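Local structure of uncharacterized protein MJ0100 (Methanocaldococcus jannaschii, 3KPB) at residues T49-D52 with I53-L57; Q59-T63 with I64-M68; I86-K90 with Y91-G95. The protein probably catalyses the condensation of sulfide with aspartate semialdehyde to homocysteine, and binds S-adenosylmethionine and methylthioadenosine through the C-terminal CBS domain pair described here. All coordinates share one frame; numbering follows the deposited sequence.

Contact 1 of 3, residues T49-D52 with I53-L57; sequences TSWD and IAKAL. With SAM (S-adenosylmethionine), chain E.
Torsions bring together the ends of Asp52 and Lys55, one helical turn apart: CG of Asp52 stands opposite its own carbonyl carbon (chi1 -59°), which turns the carboxylate back toward the helix start, while the lysine chain bends at chi3 and chi4 and brings its end round to that carboxylate. Lys55 CE comes to 3.4 Å from Asp52 OD1, and the salt bridge from Lys55 NZ to Asp52 OD1 is long at 3.7 Å. A water closes the same pair, accepting from the ammonium and donating to OD1. On its way the lysine chain crosses Trp51 at about a right angle, CD lying 4.1 Å from the indole NE1. Beneath these side chains run ordinary helical bonds, Lys55 N to Trp51 O at 2.9 Å among them. The turn opens helix 50-58 of the first CBS motif, and Thr49 and Asp52 form a capping box at its start. Thr49 N donates to Asp52 OD2 (2.9 Å), reaching that oxygen on its anti side and 16° out of the carboxylate plane; the hydroxyl of Thr49 in turn accepts a weak capping bond from Trp51 N. The capping carboxylate also grips the ribose of S-adenosylmethionine, O2' donating to Asp52 OD2 at 2.8 Å; the 2.4 Å between O3' and Asp52 OD1 is too short to be taken at face value. OD2 is shared between cap and ligand, which is likely to hold the carboxylate in place for the sugar, and the ammonium, though distant, may polarise OD1. Trp51 flanks the ligand, its ring edge at O3' and one face under the sulfonium methyl CE, 4.2 Å above the plane and offset toward the rim. Behind the turn, Ser50 OG is hydrogen-bonded to Ser50 OG of the second subunit.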
# COMPACT_ATOMS: atom_id res chain seq x y z
N THR A 49 1.20 -7.20 -4.44
CA THR A 49 1.52 -5.81 -4.04
C THR A 49 2.22 -5.87 -2.68
O THR A 49 2.34 -6.95 -2.10
CB THR A 49 0.26 -4.94 -3.89
OG1 THR A 49 -0.51 -5.41 -2.77
CG2 THR A 49 -0.61 -5.00 -5.14
N SER A 50 2.68 -4.74 -2.15
CA SER A 50 3.28 -4.76 -0.81
C SER A 50 2.31 -5.28 0.26
O SER A 50 2.76 -5.83 1.28
CB SER A 50 3.85 -3.41 -0.40
OG SER A 50 2.83 -2.44 -0.28
N TRP A 51 1.01 -5.12 0.04
CA TRP A 51 0.03 -5.68 0.96
C TRP A 51 0.19 -7.20 1.07
O TRP A 51 0.14 -7.76 2.16
CB TRP A 51 -1.40 -5.33 0.56
CG TRP A 51 -2.39 -5.75 1.59
CD1 TRP A 51 -3.27 -6.80 1.50
CD2 TRP A 51 -2.59 -5.17 2.88
NE1 TRP A 51 -4.01 -6.89 2.66
CE2 TRP A 51 -3.62 -5.90 3.52
CE3 TRP A 51 -2.01 -4.09 3.56
CZ2 TRP A 51 -4.09 -5.58 4.80
CZ3 TRP A 51 -2.47 -3.78 4.84
CH2 TRP A 51 -3.50 -4.52 5.44
N ASP A 52 0.39 -7.86 -0.07
CA ASP A 52 0.58 -9.31 -0.08
C ASP A 52 1.89 -9.75 0.56
O ASP A 52 1.96 -10.85 1.10
CB ASP A 52 0.50 -9.84 -1.50
CG ASP A 52 -0.83 -9.53 -2.14
OD1 ASP A 52 -1.87 -9.90 -1.57
OD2 ASP A 52 -0.82 -8.91 -3.22
N ILE A 53 2.92 -8.91 0.51
CA ILE A 53 4.16 -9.19 1.25
C ILE A 53 3.86 -9.24 2.75
O ILE A 53 4.23 -10.19 3.44
CB ILE A 53 5.27 -8.14 0.95
CG1 ILE A 53 5.61 -8.12 -0.55
CG2 ILE A 53 6.52 -8.37 1.81
CD1 ILE A 53 6.12 -9.45 -1.15
N ALA A 54 3.17 -8.22 3.26
CA ALA A 54 2.71 -8.21 4.65
C ALA A 54 1.84 -9.43 4.97
O ALA A 54 2.01 -10.06 6.02
CB ALA A 54 1.96 -6.92 4.97
N LYS A 55 0.91 -9.77 4.07
CA LYS A 55 0.01 -10.89 4.29
C LYS A 55 0.79 -12.21 4.37
O LYS A 55 0.52 -13.05 5.23
CB LYS A 55 -1.05 -10.93 3.18
CG LYS A 55 -2.40 -11.50 3.58
CD LYS A 55 -3.52 -10.92 2.70
CE LYS A 55 -3.30 -11.21 1.22
NZ LYS A 55 -4.59 -11.40 0.48
N ALA A 56 1.79 -12.37 3.49
CA ALA A 56 2.65 -13.56 3.48
C ALA A 56 3.39 -13.74 4.80
O ALA A 56 3.44 -14.84 5.35
CB ALA A 56 3.64 -13.52 2.32
N LEU A 57 3.96 -12.64 5.31
CA LEU A 57 4.59 -12.64 6.62
C LEU A 57 3.62 -13.01 7.73
O LEU A 57 3.96 -13.81 8.62
CB LEU A 57 5.25 -11.28 6.91
CG LEU A 57 6.53 -10.94 6.15
CD1 LEU A 57 7.09 -9.63 6.67
CD2 LEU A 57 7.59 -12.02 6.25
N SAM E . -4.63 -0.87 -4.06
CA SAM E . -4.67 -1.74 -2.87
C SAM E . -3.47 -2.70 -2.90
O SAM E . -2.36 -2.32 -3.28
OXT SAM E . -3.59 -3.87 -2.53
CB SAM E . -5.97 -2.55 -2.87
CG SAM E . -6.47 -2.79 -1.45
SD SAM E . -6.71 -4.56 -1.07
CE SAM E . -6.81 -4.48 0.71
C5' SAM E . -5.13 -5.44 -1.27
C4' SAM E . -5.21 -6.58 -2.29
O4' SAM E . -5.56 -6.05 -3.58
C3' SAM E . -3.81 -7.16 -2.48
O3' SAM E . -3.75 -8.40 -1.79
C2' SAM E . -3.69 -7.39 -3.98
O2' SAM E . -3.40 -8.77 -4.22
C1' SAM E . -5.09 -7.04 -4.50
N9 SAM E . -4.96 -6.44 -5.85
C8 SAM E . -4.27 -5.34 -6.16
N7 SAM E . -4.38 -5.10 -7.47
C5 SAM E . -5.14 -6.06 -7.99
C6 SAM E . -5.59 -6.34 -9.28
N6 SAM E . -5.27 -5.56 -10.30
N1 SAM E . -6.36 -7.42 -9.47
C2 SAM E . -6.69 -8.21 -8.46
N3 SAM E . -6.28 -7.97 -7.23
C4 SAM E . -5.50 -6.91 -6.96
O HOH W 1 -3.78 -12.48 -2.16

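Contact 2 of 3, residues Q59-T63 with I64-M68; sequences QNKKT and IEEIM
Glu66 lies across the chain that precedes it, its side chain running obliquely over both Thr63 and Lys61, and each of its two carboxylate oxygens has a different task. Thr63 N donates to Glu66 OE2 at 3.0 Å, on the anti side and 30° out of the carboxylate plane, and Thr63 OG1 donates to the anti lone pair of the same Glu66 OE2, also over 3.0 Å. The hydroxyl can do so because chi1 of 67° sets it between the threonine's own N and carbonyl carbon. A third, weak bond comes from Lys62 N. In return Glu66 N donates to Thr63 O at 3.1 Å, but from above the carbonyl plane, 55° out of it. These bonds in both directions close a tight turn between helix 50-58 and strand 75-76, where the first CBS motif passes to the second.

The other oxygen, OE1, reaches Lys61 NZ and the backbone N of Lys62 through two waters. Lys61, bent at chi2, lays its methylenes over the glutamate, CD being 3.9 Å from Glu66 CB. Ile67 CD1 touches both Lys61 CG, at 4.0 Å, and the amide of Gln59, whose OE1 is 3.7 Å from that methyl. Ile64 turns inward instead, onto Ile48 and Ile37 of the first sheet and Ala23 of helix 20-30.

Chemically, one carboxylate oxygen holds one backbone N-H and a hydroxyl firmly, and a second N-H weakly, while Lys61 NZ, 4.6 Å from Glu66 OE1, is bridged by water and probably favours the charged form of the acid.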
# COMPACT_ATOMS: atom_id res chain seq x y z
N GLN A 59 0.83 -14.78 7.53
CA GLN A 59 0.34 -16.15 7.33
C GLN A 59 1.46 -17.20 7.26
O GLN A 59 1.20 -18.39 7.04
CB GLN A 59 -0.51 -16.24 6.05
CG GLN A 59 -1.84 -15.46 6.07
CD GLN A 59 -2.66 -15.69 4.80
OE1 GLN A 59 -2.49 -16.70 4.11
NE2 GLN A 59 -3.55 -14.76 4.49
N ASN A 60 2.70 -16.75 7.45
CA ASN A 60 3.89 -17.61 7.41
C ASN A 60 4.09 -18.40 6.11
O ASN A 60 4.51 -19.56 6.12
CB ASN A 60 3.97 -18.51 8.66
CG ASN A 60 4.76 -17.86 9.77
OD1 ASN A 60 4.20 -17.38 10.76
ND2 ASN A 60 6.09 -17.82 9.61
N LYS A 61 3.81 -17.73 4.99
CA LYS A 61 4.00 -18.33 3.66
C LYS A 61 5.42 -18.12 3.18
O LYS A 61 6.00 -17.05 3.40
CB LYS A 61 3.03 -17.71 2.64
CG LYS A 61 1.55 -17.87 2.95
CD LYS A 61 1.17 -19.32 3.22
CE LYS A 61 -0.34 -19.47 3.30
NZ LYS A 61 -0.71 -20.85 3.72
N LYS A 62 5.96 -19.12 2.49
CA LYS A 62 7.34 -19.05 2.00
C LYS A 62 7.51 -18.58 0.56
O LYS A 62 8.52 -17.97 0.23
CB LYS A 62 8.05 -20.40 2.19
CG LYS A 62 8.25 -20.79 3.64
CD LYS A 62 8.99 -22.12 3.75
CE LYS A 62 9.09 -22.59 5.20
NZ LYS A 62 7.78 -23.03 5.75
N THR A 63 6.54 -18.89 -0.31
CA THR A 63 6.64 -18.54 -1.73
C THR A 63 5.47 -17.68 -2.18
O THR A 63 4.39 -17.71 -1.59
CB THR A 63 6.71 -19.79 -2.66
OG1 THR A 63 5.46 -20.49 -2.60
CG2 THR A 63 7.84 -20.73 -2.24
N ILE A 64 5.71 -16.93 -3.26
CA ILE A 64 4.72 -16.05 -3.85
C ILE A 64 3.47 -16.81 -4.26
O ILE A 64 2.35 -16.32 -4.10
CB ILE A 64 5.34 -15.27 -5.03
CG1 ILE A 64 6.23 -14.15 -4.49
CG2 ILE A 64 4.27 -14.70 -5.97
CD1 ILE A 64 5.54 -13.25 -3.42
N GLU A 65 3.63 -18.02 -4.75
CA GLU A 65 2.45 -18.68 -5.23
C GLU A 65 1.44 -19.03 -4.13
O GLU A 65 0.26 -19.17 -4.41
CB GLU A 65 2.81 -19.84 -6.12
CG GLU A 65 3.00 -21.15 -5.46
CD GLU A 65 2.46 -22.21 -6.37
OE1 GLU A 65 3.23 -23.11 -6.76
OE2 GLU A 65 1.26 -22.15 -6.71
N GLU A 66 1.91 -19.08 -2.88
CA GLU A 66 1.02 -19.34 -1.75
C GLU A 66 0.22 -18.12 -1.30
O GLU A 66 -0.72 -18.26 -0.51
CB GLU A 66 1.82 -19.85 -0.56
CG GLU A 66 2.60 -21.10 -0.85
CD GLU A 66 3.52 -21.47 0.29
OE1 GLU A 66 3.04 -22.06 1.28
OE2 GLU A 66 4.73 -21.17 0.19
N ILE A 67 0.58 -16.94 -1.79
CA ILE A 67 -0.05 -15.71 -1.32
C ILE A 67 -0.61 -14.83 -2.44
O ILE A 67 -1.44 -13.96 -2.17
CB ILE A 67 0.91 -14.88 -0.41
CG1 ILE A 67 0.14 -13.95 0.53
CG2 ILE A 67 1.95 -14.12 -1.25
CD1 ILE A 67 -0.55 -14.66 1.69
N MET A 68 -0.17 -15.04 -3.68
CA MET A 68 -0.57 -14.14 -4.75
C MET A 68 -2.09 -14.12 -4.93
O MET A 68 -2.77 -15.12 -4.68
CB MET A 68 0.12 -14.50 -6.07
CG MET A 68 -0.22 -15.88 -6.59
SD MET A 68 0.75 -16.33 -8.02
CE MET A 68 -0.08 -17.85 -8.49
O HOH W 2 0.55 -22.65 1.71
O HOH W 3 4.87 -21.86 3.29

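Contact 3 of 3, residues I86-K90 with Y91-G95; sequences IKMSK and YNISG. With SAM (S-adenosylmethionine), chain E.
This is a helix C-terminus and its exit: at the C-terminal end of helix 81-91 of the second CBS motif the chain turns through Asn92 toward strand 95-99, lining the S-adenosylmethionine site. Positive phi at Asn92 (53°) marks the departure from helical backbone. Met88 O takes Ile93 N at 3.0 Å, in the carbonyl plane and on a lone pair, a bond reaching five residues back, whereas Tyr91 N still makes the regular helical bond to Lys87 O. Outside the turn Lys90 and Tyr91 run side by side, Lys90 CD 4.0 Å from ring atom CE2 of Tyr91, while Lys87 O sits at the ring edge.

Met88 and Ile93 cross at about a right angle, with Met88 CG 4.0 Å from Ile93 CG1. With chi1 at 56°, Ile93 sends CG1 back to the helix while CG2 and CD1 meet the adenine, CD1 lying 3.7 Å from ligand N6. Cutting Ile93 back to an alanine removes CG1, CG2 and CD1, and Met88 CG and the adenine would probably lose this apolar partner, with a gap opened between helix and base. Gly95 O accepts from N6 (2.8 Å, 150°), reading the adenine amino group, and Ser94 OG receives a weak bond from the ligand's amino nitrogen.

Around this exit, Met88 packs on Ser111 and Ile114 of helix 111-118, Ser94 OG is hydrogen-bonded to His34 NE2 before strand 35-38, and Gly95 begins strand 95-99.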
# COMPACT_ATOMS: atom_id res chain seq x y z
N ILE A 86 -12.62 3.31 -14.53
CA ILE A 86 -13.84 2.87 -13.83
C ILE A 86 -13.63 1.55 -13.08
O ILE A 86 -14.07 1.41 -11.94
CB ILE A 86 -15.07 2.83 -14.77
CG1 ILE A 86 -15.45 4.25 -15.19
CG2 ILE A 86 -16.26 2.13 -14.10
CD1 ILE A 86 -16.13 4.36 -16.55
N LYS A 87 -12.94 0.60 -13.73
CA LYS A 87 -12.56 -0.68 -13.10
C LYS A 87 -11.82 -0.45 -11.80
O LYS A 87 -12.07 -1.12 -10.80
CB LYS A 87 -11.63 -1.47 -14.02
CG LYS A 87 -12.28 -2.56 -14.82
CD LYS A 87 -11.24 -3.25 -15.68
CE LYS A 87 -11.88 -4.23 -16.63
NZ LYS A 87 -11.00 -4.54 -17.79
N MET A 88 -10.90 0.51 -11.83
CA MET A 88 -10.07 0.76 -10.67
C MET A 88 -10.84 1.42 -9.52
O MET A 88 -10.61 1.08 -8.36
CB MET A 88 -8.80 1.52 -11.06
CG MET A 88 -7.88 0.69 -11.96
SD MET A 88 -6.21 1.34 -12.17
CE MET A 88 -6.56 2.99 -12.78
N SER A 89 -11.78 2.32 -9.83
CA SER A 89 -12.67 2.86 -8.79
C SER A 89 -13.64 1.80 -8.25
O SER A 89 -13.89 1.75 -7.04
CB SER A 89 -13.43 4.11 -9.27
OG SER A 89 -13.85 3.98 -10.63
N LYS A 90 -14.15 0.95 -9.13
CA LYS A 90 -15.12 -0.08 -8.76
C LYS A 90 -14.54 -1.12 -7.79
O LYS A 90 -15.20 -1.49 -6.82
CB LYS A 90 -15.70 -0.78 -9.99
CG LYS A 90 -16.85 -1.73 -9.68
CD LYS A 90 -17.21 -2.62 -10.85
CE LYS A 90 -18.36 -3.56 -10.50
NZ LYS A 90 -18.77 -4.41 -11.65
N TYR A 91 -13.33 -1.58 -8.07
CA TYR A 91 -12.68 -2.60 -7.26
C TYR A 91 -11.74 -2.02 -6.21
O TYR A 91 -11.14 -2.76 -5.43
CB TYR A 91 -11.94 -3.60 -8.14
CG TYR A 91 -12.88 -4.43 -8.97
CD1 TYR A 91 -13.58 -5.50 -8.41
CD2 TYR A 91 -13.08 -4.15 -10.32
CE1 TYR A 91 -14.45 -6.27 -9.16
CE2 TYR A 91 -13.95 -4.92 -11.09
CZ TYR A 91 -14.63 -5.97 -10.50
OH TYR A 91 -15.49 -6.73 -11.26
N ASN A 92 -11.63 -0.69 -6.21
CA ASN A 92 -10.74 0.03 -5.30
C ASN A 92 -9.30 -0.51 -5.39
O ASN A 92 -8.68 -0.86 -4.39
CB ASN A 92 -11.29 0.02 -3.87
CG ASN A 92 -10.45 0.85 -2.90
OD1 ASN A 92 -10.01 1.95 -3.22
ND2 ASN A 92 -10.24 0.31 -1.70
N ILE A 93 -8.81 -0.59 -6.63
CA ILE A 93 -7.44 -0.98 -6.91
C ILE A 93 -6.72 0.17 -7.60
O ILE A 93 -7.36 1.10 -8.11
CB ILE A 93 -7.37 -2.27 -7.77
CG1 ILE A 93 -8.16 -2.08 -9.07
CG2 ILE A 93 -7.85 -3.48 -6.97
CD1 ILE A 93 -8.09 -3.25 -10.02
N SER A 94 -5.39 0.11 -7.64
CA SER A 94 -4.59 1.21 -8.16
C SER A 94 -3.64 0.78 -9.28
O SER A 94 -2.85 1.59 -9.76
CB SER A 94 -3.80 1.86 -7.02
OG SER A 94 -3.05 0.89 -6.30
N GLY A 95 -3.70 -0.49 -9.67
CA GLY A 95 -2.89 -1.00 -10.78
C GLY A 95 -3.53 -2.21 -11.42
O GLY A 95 -4.03 -3.09 -10.73
N SAM E . -4.63 -0.87 -4.06
CA SAM E . -4.67 -1.74 -2.87
C SAM E . -3.47 -2.70 -2.90
O SAM E . -2.36 -2.32 -3.28
OXT SAM E . -3.59 -3.87 -2.53
CB SAM E . -5.97 -2.55 -2.87
CG SAM E . -6.47 -2.79 -1.45
SD SAM E . -6.71 -4.56 -1.07
CE SAM E . -6.81 -4.48 0.71
C5' SAM E . -5.13 -5.44 -1.27
C4' SAM E . -5.21 -6.58 -2.29
O4' SAM E . -5.56 -6.05 -3.58
C3' SAM E . -3.81 -7.16 -2.48
O3' SAM E . -3.75 -8.40 -1.79
C2' SAM E . -3.69 -7.39 -3.98
O2' SAM E . -3.40 -8.77 -4.22
C1' SAM E . -5.09 -7.04 -4.50
N9 SAM E . -4.96 -6.44 -5.85
C8 SAM E . -4.27 -5.34 -6.16
N7 SAM E . -4.38 -5.10 -7.47
C5 SAM E . -5.14 -6.06 -7.99
C6 SAM E . -5.59 -6.34 -9.28
N6 SAM E . -5.27 -5.56 -10.30
N1 SAM E . -6.36 -7.42 -9.47
C2 SAM E . -6.69 -8.21 -8.46
N3 SAM E . -6.28 -7.97 -7.23
C4 SAM E . -5.50 -6.91 -6.96

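How the contacts relate
Along the chain the three contacts come in series, none enclosing or crossing another, and each is local: a helix start, a linker turn and a helix exit. Contact 1 starts helix 50-58 just after strand 44-48; contact 2 follows that helix and makes the turn in the linker toward strand 75-76; contact 3 lies at the end of helix 81-91 and leads into strand 95-99. Contacts 1 and 2 touch, their centres about 9 Å apart: Lys61 N lies 2.9 Å from Ala56 O, probably a hydrogen bond, and Ile67 CG1 packs 3.6 Å from Asp52 O. Contact 3 touches neither, but S-adenosylmethionine spans the gap to contact 1, thereby joining the two CBS motifs.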